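Local structure of Esterase/lipase-like protein (Caldicellulosiruptor lactoaceticus 6A, 6A6O) at residues A139-K151 with E158-C170. The protein hydrolyses acetyl esters and beta-1,4-xylosides, as a bifunctional acetyl esterase and xylosidase probably built on the alpha/beta-hydrolase fold. Sequence-based numbering, arbitrary orientation.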
ATOM      1  N   ALA A 139       2.746  -0.990   2.246  1.00 22.09           N
ATOM      2  CA  ALA A 139       1.535  -1.801   2.131  1.00 23.14           C
ATOM      3  C   ALA A 139       1.652  -3.096   2.929  1.00 24.15           C
ATOM      4  O   ALA A 139       0.701  -3.512   3.604  1.00 23.31           O
ATOM      5  CB  ALA A 139       1.262  -2.120   0.661  1.00 24.47           C
ATOM      6  N   SER A 140       2.812  -3.753   2.858  1.00 22.47           N
ATOM      7  CA  SER A 140       2.990  -4.997   3.595  1.00 20.95           C
ATOM      8  C   SER A 140       2.991  -4.747   5.099  1.00 23.49           C
ATOM      9  O   SER A 140       2.589  -5.631   5.868  1.00 23.17           O
ATOM     10  CB  SER A 140       4.277  -5.712   3.157  1.00 22.48           C
ATOM     11  OG  SER A 140       5.445  -5.074   3.660  1.00 22.05           O
ATOM     12  N   LEU A 141       3.416  -3.557   5.528  1.00 25.20           N
ATOM     13  CA  LEU A 141       3.409  -3.216   6.946  1.00 23.85           C
ATOM     14  C   LEU A 141       1.989  -2.987   7.448  1.00 26.17           C
ATOM     15  O   LEU A 141       1.597  -3.504   8.500  1.00 25.62           O
ATOM     16  CB  LEU A 141       4.263  -1.971   7.194  1.00 23.68           C
ATOM     17  CG  LEU A 141       5.774  -2.182   7.097  1.00 28.24           C
ATOM     18  CD1 LEU A 141       6.490  -0.869   7.341  1.00 29.80           C
ATOM     19  CD2 LEU A 141       6.228  -3.268   8.100  1.00 25.25           C
ATOM     20  N   VAL A 142       1.199  -2.205   6.712  1.00 26.81           N
ATOM     21  CA  VAL A 142      -0.172  -2.011   7.156  1.00 28.38           C
ATOM     22  C   VAL A 142      -0.963  -3.315   7.026  1.00 30.87           C
ATOM     23  O   VAL A 142      -1.913  -3.545   7.782  1.00 29.89           O
ATOM     24  CB  VAL A 142      -0.767  -0.793   6.406  1.00 25.92           C
ATOM     25  CG1 VAL A 142      -1.228  -1.153   5.007  1.00 29.51           C
ATOM     26  CG2 VAL A 142      -1.877  -0.134   7.228  1.00 33.95           C
ATOM     27  N   GLY A 143      -0.536  -4.227   6.142  1.00 26.90           N
ATOM     28  CA  GLY A 143      -1.122  -5.547   6.056  1.00 25.74           C
ATOM     29  C   GLY A 143      -0.681  -6.522   7.125  1.00 26.48           C
ATOM     30  O   GLY A 143      -1.198  -7.639   7.164  1.00 29.59           O
ATOM     31  N   THR A 144       0.272  -6.141   7.981  1.00 25.73           N
ATOM     32  CA  THR A 144       0.729  -7.003   9.063  1.00 25.75           C
ATOM     33  C   THR A 144       0.684  -6.335  10.428  1.00 28.99           C
ATOM     34  O   THR A 144       0.637  -7.055  11.431  1.00 34.67           O
ATOM     35  CB  THR A 144       2.173  -7.503   8.814  1.00 24.92           C
ATOM     36  OG1 THR A 144       3.047  -6.394   8.560  1.00 26.07           O
ATOM     37  CG2 THR A 144       2.234  -8.461   7.620  1.00 25.42           C
ATOM     38  N   HIS A 145       0.677  -4.998  10.497  1.00 25.24           N
ATOM     39  CA  HIS A 145       0.720  -4.223  11.737  1.00 25.82           C
ATOM     40  C   HIS A 145      -0.635  -3.627  12.113  1.00 31.65           C
ATOM     41  O   HIS A 145      -0.689  -2.707  12.939  1.00 34.45           O
ATOM     42  CB  HIS A 145       1.718  -3.067  11.619  1.00 25.23           C
ATOM     43  CG  HIS A 145       3.154  -3.447  11.809  1.00 28.12           C
ATOM     44  ND1 HIS A 145       3.825  -4.308  10.966  1.00 30.30           N
ATOM     45  CD2 HIS A 145       4.069  -3.017  12.711  1.00 28.74           C
ATOM     46  CE1 HIS A 145       5.082  -4.423  11.364  1.00 28.56           C
ATOM     47  NE2 HIS A 145       5.255  -3.653  12.422  1.00 31.12           N
ATOM     48  N   PHE A 146      -1.719  -4.120  11.532  1.00 29.56           N
ATOM     49  CA  PHE A 146      -3.022  -3.483  11.664  1.00 28.63           C
ATOM     50  C   PHE A 146      -3.655  -3.751  13.028  1.00 31.09           C
ATOM     51  O   PHE A 146      -3.215  -4.603  13.801  1.00 33.44           O
ATOM     52  CB  PHE A 146      -3.966  -3.985  10.579  1.00 25.84           C
ATOM     53  CG  PHE A 146      -4.055  -5.480  10.519  1.00 29.12           C
ATOM     54  CD1 PHE A 146      -4.899  -6.177  11.370  1.00 26.43           C
ATOM     55  CD2 PHE A 146      -3.273  -6.199   9.623  1.00 29.83           C
ATOM     56  CE1 PHE A 146      -4.970  -7.555  11.318  1.00 27.22           C
ATOM     57  CE2 PHE A 146      -3.345  -7.564   9.567  1.00 30.94           C
ATOM     58  CZ  PHE A 146      -4.196  -8.249  10.417  1.00 29.91           C
ATOM     59  N   ASP A 147      -4.745  -3.028  13.288  1.00 28.45           N
ATOM     60  CA  ASP A 147      -5.549  -3.177  14.492  1.00 28.96           C
ATOM     61  C   ASP A 147      -6.988  -2.813  14.148  1.00 32.17           C
ATOM     62  O   ASP A 147      -7.248  -2.114  13.166  1.00 29.02           O
ATOM     63  CB  ASP A 147      -5.024  -2.290  15.631  1.00 31.64           C
ATOM     64  CG  ASP A 147      -5.215  -0.807  15.349  1.00 30.68           C
ATOM     65  OD1 ASP A 147      -6.367  -0.326  15.422  1.00 34.02           O
ATOM     66  OD2 ASP A 147      -4.216  -0.121  15.045  1.00 31.88           O
ATOM     67  N   SER A 148      -7.922  -3.255  14.992  1.00 32.80           N
ATOM     68  CA  SER A 148      -9.347  -3.106  14.716  1.00 32.47           C
ATOM     69  C   SER A 148      -9.932  -1.784  15.223  1.00 33.39           C
ATOM     70  O   SER A 148     -11.154  -1.610  15.187  1.00 34.72           O
ATOM     71  CB  SER A 148     -10.122  -4.286  15.303  1.00 37.78           C
ATOM     72  OG  SER A 148      -9.855  -4.438  16.685  1.00 38.54           O
ATOM     73  N   GLY A 149      -9.102  -0.861  15.683  1.00 32.39           N
ATOM     74  CA  GLY A 149      -9.532   0.463  16.077  1.00 33.83           C
ATOM     75  C   GLY A 149      -9.589   0.627  17.591  1.00 36.35           C
ATOM     76  O   GLY A 149      -9.663  -0.340  18.356  1.00 36.55           O
ATOM     77  N   ASP A 150      -9.554   1.891  18.015  1.00 34.18           N
ATOM     78  CA  ASP A 150      -9.643   2.290  19.425  1.00 35.94           C
ATOM     79  C   ASP A 150     -11.078   2.744  19.667  1.00 36.24           C
ATOM     80  O   ASP A 150     -11.428   3.896  19.400  1.00 34.63           O
ATOM     81  CB  ASP A 150      -8.646   3.403  19.732  1.00 36.30           C
ATOM     82  CG  ASP A 150      -8.743   3.919  21.173  1.00 39.30           C
ATOM     83  OD1 ASP A 150      -9.411   3.285  22.015  1.00 45.13           O
ATOM     84  OD2 ASP A 150      -8.153   4.980  21.452  1.00 42.76           O
ATOM     85  N   LYS A 151     -11.906   1.836  20.178  1.00 37.35           N
ATOM     86  CA  LYS A 151     -13.344   2.055  20.141  1.00 38.93           C
ATOM     87  C   LYS A 151     -13.791   3.201  21.038  1.00 45.51           C
ATOM     88  O   LYS A 151     -14.861   3.770  20.798  1.00 45.55           O
ATOM     89  CB  LYS A 151     -14.072   0.762  20.504  1.00 42.42           C
ATOM     90  CG  LYS A 151     -14.069  -0.268  19.371  1.00 51.13           C
ATOM     91  CD  LYS A 151     -14.586   0.357  18.068  1.00 45.44           C
ATOM     92  CE  LYS A 151     -14.704  -0.663  16.949  1.00 51.79           C
ATOM     93  NZ  LYS A 151     -13.372  -1.125  16.483  1.00 45.49           N
ATOM     94  N   GLU A 158     -10.496   7.130  14.500  1.00 33.95           N
ATOM     95  CA  GLU A 158      -9.598   6.222  15.205  1.00 31.48           C
ATOM     96  C   GLU A 158     -10.306   4.993  15.759  1.00 31.63           C
ATOM     97  O   GLU A 158      -9.635   4.025  16.140  1.00 31.23           O
ATOM     98  CB  GLU A 158      -8.881   6.985  16.322  1.00 33.20           C
ATOM     99  CG  GLU A 158      -7.880   7.995  15.807  1.00 32.99           C
ATOM    100  CD  GLU A 158      -6.696   7.339  15.095  1.00 37.41           C
ATOM    101  OE1 GLU A 158      -6.247   6.268  15.555  1.00 41.31           O
ATOM    102  OE2 GLU A 158      -6.208   7.899  14.083  1.00 36.65           O
ATOM    103  N   ARG A 159     -11.635   4.987  15.792  1.00 31.60           N
ATOM    104  CA  ARG A 159     -12.371   3.815  16.241  1.00 30.34           C
ATOM    105  C   ARG A 159     -12.462   2.745  15.166  1.00 29.68           C
ATOM    106  O   ARG A 159     -12.914   1.637  15.457  1.00 31.43           O
ATOM    107  CB  ARG A 159     -13.783   4.215  16.687  1.00 36.87           C
ATOM    108  CG  ARG A 159     -13.786   5.324  17.735  1.00 34.54           C
ATOM    109  CD  ARG A 159     -15.162   5.929  17.954  1.00 39.94           C
ATOM    110  NE  ARG A 159     -15.061   7.188  18.690  1.00 43.15           N
ATOM    111  CZ  ARG A 159     -15.998   8.133  18.694  1.00 46.96           C
ATOM    112  NH1 ARG A 159     -17.120   7.962  18.008  1.00 45.88           N
ATOM    113  NH2 ARG A 159     -15.814   9.249  19.392  1.00 46.20           N
ATOM    114  N   VAL A 160     -12.024   3.049  13.950  1.00 30.74           N
ATOM    115  CA  VAL A 160     -12.232   2.192  12.785  1.00 28.00           C
ATOM    116  C   VAL A 160     -10.986   1.347  12.552  1.00 29.01           C
ATOM    117  O   VAL A 160      -9.861   1.808  12.788  1.00 26.89           O
ATOM    118  CB  VAL A 160     -12.556   3.064  11.557  1.00 34.34           C
ATOM    119  CG1 VAL A 160     -12.644   2.242  10.309  1.00 31.77           C
ATOM    120  CG2 VAL A 160     -13.856   3.854  11.795  1.00 32.71           C
ATOM    121  N   SER A 161     -11.192   0.111  12.093  1.00 28.42           N
ATOM    122  CA  SER A 161     -10.084  -0.793  11.781  1.00 27.55           C
ATOM    123  C   SER A 161      -9.205  -0.237  10.667  1.00 28.87           C
ATOM    124  O   SER A 161      -9.698   0.348   9.698  1.00 26.77           O
ATOM    125  CB  SER A 161     -10.628  -2.160  11.358  1.00 28.66           C
ATOM    126  OG  SER A 161      -9.584  -3.012  10.876  1.00 29.74           O
ATOM    127  N   CYS A 162      -7.887  -0.432  10.796  1.00 25.89           N
ATOM    128  CA  CYS A 162      -6.966  -0.105   9.716  1.00 25.95           C
ATOM    129  C   CYS A 162      -6.494  -1.345   8.957  1.00 26.92           C
ATOM    130  O   CYS A 162      -5.506  -1.269   8.217  1.00 25.13           O
ATOM    131  CB  CYS A 162      -5.767   0.695  10.237  1.00 30.73           C
ATOM    132  SG  CYS A 162      -4.652  -0.216  11.326  1.00 29.83           S
ATOM    133  N   ARG A 163      -7.199  -2.463   9.086  1.00 25.39           N
ATOM    134  CA  ARG A 163      -6.811  -3.676   8.372  1.00 26.12           C
ATOM    135  C   ARG A 163      -7.312  -3.621   6.933  1.00 25.55           C
ATOM    136  O   ARG A 163      -8.519  -3.462   6.710  1.00 26.89           O
ATOM    137  CB  ARG A 163      -7.365  -4.908   9.074  1.00 28.36           C
ATOM    138  CG  ARG A 163      -7.123  -6.195   8.310  1.00 25.61           C
ATOM    139  CD  ARG A 163      -7.787  -7.391   8.995  1.00 27.48           C
ATOM    140  NE  ARG A 163      -7.454  -8.679   8.381  1.00 27.18           N
ATOM    141  CZ  ARG A 163      -8.137  -9.225   7.375  1.00 28.17           C
ATOM    142  NH1 ARG A 163      -9.183  -8.596   6.848  1.00 29.71           N
ATOM    143  NH2 ARG A 163      -7.786 -10.410   6.900  1.00 28.47           N
ATOM    144  N   PRO A 164      -6.440  -3.731   5.941  1.00 25.08           N
ATOM    145  CA  PRO A 164      -6.925  -3.818   4.560  1.00 24.38           C
ATOM    146  C   PRO A 164      -7.561  -5.174   4.296  1.00 25.15           C
ATOM    147  O   PRO A 164      -7.213  -6.187   4.912  1.00 25.90           O
ATOM    148  CB  PRO A 164      -5.655  -3.604   3.722  1.00 23.79           C
ATOM    149  CG  PRO A 164      -4.549  -4.121   4.577  1.00 26.81           C
ATOM    150  CD  PRO A 164      -4.972  -3.868   6.035  1.00 22.70           C
ATOM    151  N   ASP A 165      -8.523  -5.189   3.375  1.00 23.12           N
ATOM    152  CA  ASP A 165      -9.218  -6.424   3.052  1.00 22.28           C
ATOM    153  C   ASP A 165      -8.472  -7.270   2.020  1.00 23.66           C
ATOM    154  O   ASP A 165      -8.818  -8.436   1.830  1.00 25.51           O
ATOM    155  CB  ASP A 165     -10.631  -6.088   2.583  1.00 26.02           C
ATOM    156  CG  ASP A 165     -11.453  -5.457   3.685  1.00 27.29           C
ATOM    157  OD1 ASP A 165     -11.603  -6.109   4.741  1.00 26.90           O
ATOM    158  OD2 ASP A 165     -11.909  -4.301   3.522  1.00 28.82           O
ATOM    159  N   CYS A 166      -7.460  -6.708   1.364  1.00 23.77           N
ATOM    160  CA  CYS A 166      -6.541  -7.453   0.507  1.00 22.79           C
ATOM    161  C   CYS A 166      -5.308  -6.587   0.313  1.00 25.72           C
ATOM    162  O   CYS A 166      -5.338  -5.376   0.560  1.00 24.16           O
ATOM    163  CB  CYS A 166      -7.175  -7.831  -0.843  1.00 22.70           C
ATOM    164  SG  CYS A 166      -7.403  -6.450  -2.024  1.00 28.02           S
ATOM    165  N   ILE A 167      -4.221  -7.219  -0.143  1.00 24.19           N
ATOM    166  CA  ILE A 167      -2.931  -6.561  -0.329  1.00 21.71           C
ATOM    167  C   ILE A 167      -2.381  -6.945  -1.698  1.00 24.22           C
ATOM    168  O   ILE A 167      -2.359  -8.129  -2.043  1.00 21.05           O
ATOM    169  CB  ILE A 167      -1.915  -6.994   0.745  1.00 24.44           C
ATOM    170  CG1 ILE A 167      -2.415  -6.692   2.157  1.00 27.67           C
ATOM    171  CG2 ILE A 167      -0.590  -6.321   0.503  1.00 25.59           C
ATOM    172  CD1 ILE A 167      -1.589  -7.437   3.209  1.00 29.46           C
ATOM    173  N   VAL A 168      -1.906  -5.959  -2.458  1.00 19.83           N
ATOM    174  CA  VAL A 168      -1.202  -6.215  -3.714  1.00 19.41           C
ATOM    175  C   VAL A 168       0.196  -5.620  -3.591  1.00 19.86           C
ATOM    176  O   VAL A 168       0.342  -4.430  -3.292  1.00 22.22           O
ATOM    177  CB  VAL A 168      -1.938  -5.628  -4.927  1.00 21.54           C
ATOM    178  CG1 VAL A 168      -1.135  -5.917  -6.209  1.00 21.05           C
ATOM    179  CG2 VAL A 168      -3.353  -6.203  -5.017  1.00 20.51           C
ATOM    180  N   LEU A 169       1.216  -6.444  -3.813  1.00 20.34           N
ATOM    181  CA  LEU A 169       2.603  -6.042  -3.619  1.00 23.25           C
ATOM    182  C   LEU A 169       3.330  -6.167  -4.944  1.00 22.33           C
ATOM    183  O   LEU A 169       3.379  -7.256  -5.522  1.00 21.19           O
ATOM    184  CB  LEU A 169       3.289  -6.912  -2.566  1.00 20.27           C
ATOM    185  CG  LEU A 169       2.595  -6.890  -1.209  1.00 21.69           C
ATOM    186  CD1 LEU A 169       3.303  -7.860  -0.259  1.00 22.76           C
ATOM    187  CD2 LEU A 169       2.558  -5.457  -0.611  1.00 21.56           C
ATOM    188  N   CYS A 170       3.910  -5.067  -5.412  1.00 18.90           N
ATOM    189  CA  CYS A 170       4.536  -5.006  -6.727  1.00 20.92           C
ATOM    190  C   CYS A 170       6.010  -4.710  -6.530  1.00 21.91           C
ATOM    191  O   CYS A 170       6.358  -3.643  -6.004  1.00 21.09           O
ATOM    192  CB  CYS A 170       3.880  -3.931  -7.593  1.00 22.65           C
ATOM    193  SG  CYS A 170       2.066  -4.016  -7.623  1.00 23.39           S
TER
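Gly143 to Lys151 and Glu158 to Pro164 run antiparallel as irregular chains, joined by two backbone hydrogen bonds: Cys162 N to Asp147 O (3.0 Å) and Asp150 N to Glu158 O (2.8 Å). Between them Gly149 passes with its CA 3.6 Å from Arg159 O, close also to the carbonyls of Glu158 and Val160. The thiol of Cys162 stands between its own backbone N and carbonyl carbon (chi1 68°), a position from which SG accepts the N-H of Asp147 at 3.4 Å and also meets Phe146 CB. Next to it, the extended Arg163 side chain lies along one face of the Phe146 ring, CG 3.8 Å from the ring centroid in a CH-pi contact; its guanidinium stands nearly perpendicular to the ring and donates through NH2 to Lys210 O. At the outer end Lys151 bends at chi2 and chi4, bringing NZ to Arg159 O (3.0 Å), almost in line with the carbonyl. Toward the interior Pro164 CD rests on Val142 O, and Ile167 CD1 presses tightly on Gly143 CA (3.4 Å), while Leu169 CD2 touches Ala139 CB. The contact lies within a beta-alpha-beta crossover: strand 127-132 leads through a probable nucleophile elbow into helix 134-142, and strand 167-170 re-enters the sheet between strands 127-132 and 214-219, with helix 101-115 alongside, its Arg111 salt-bridged to Asp147.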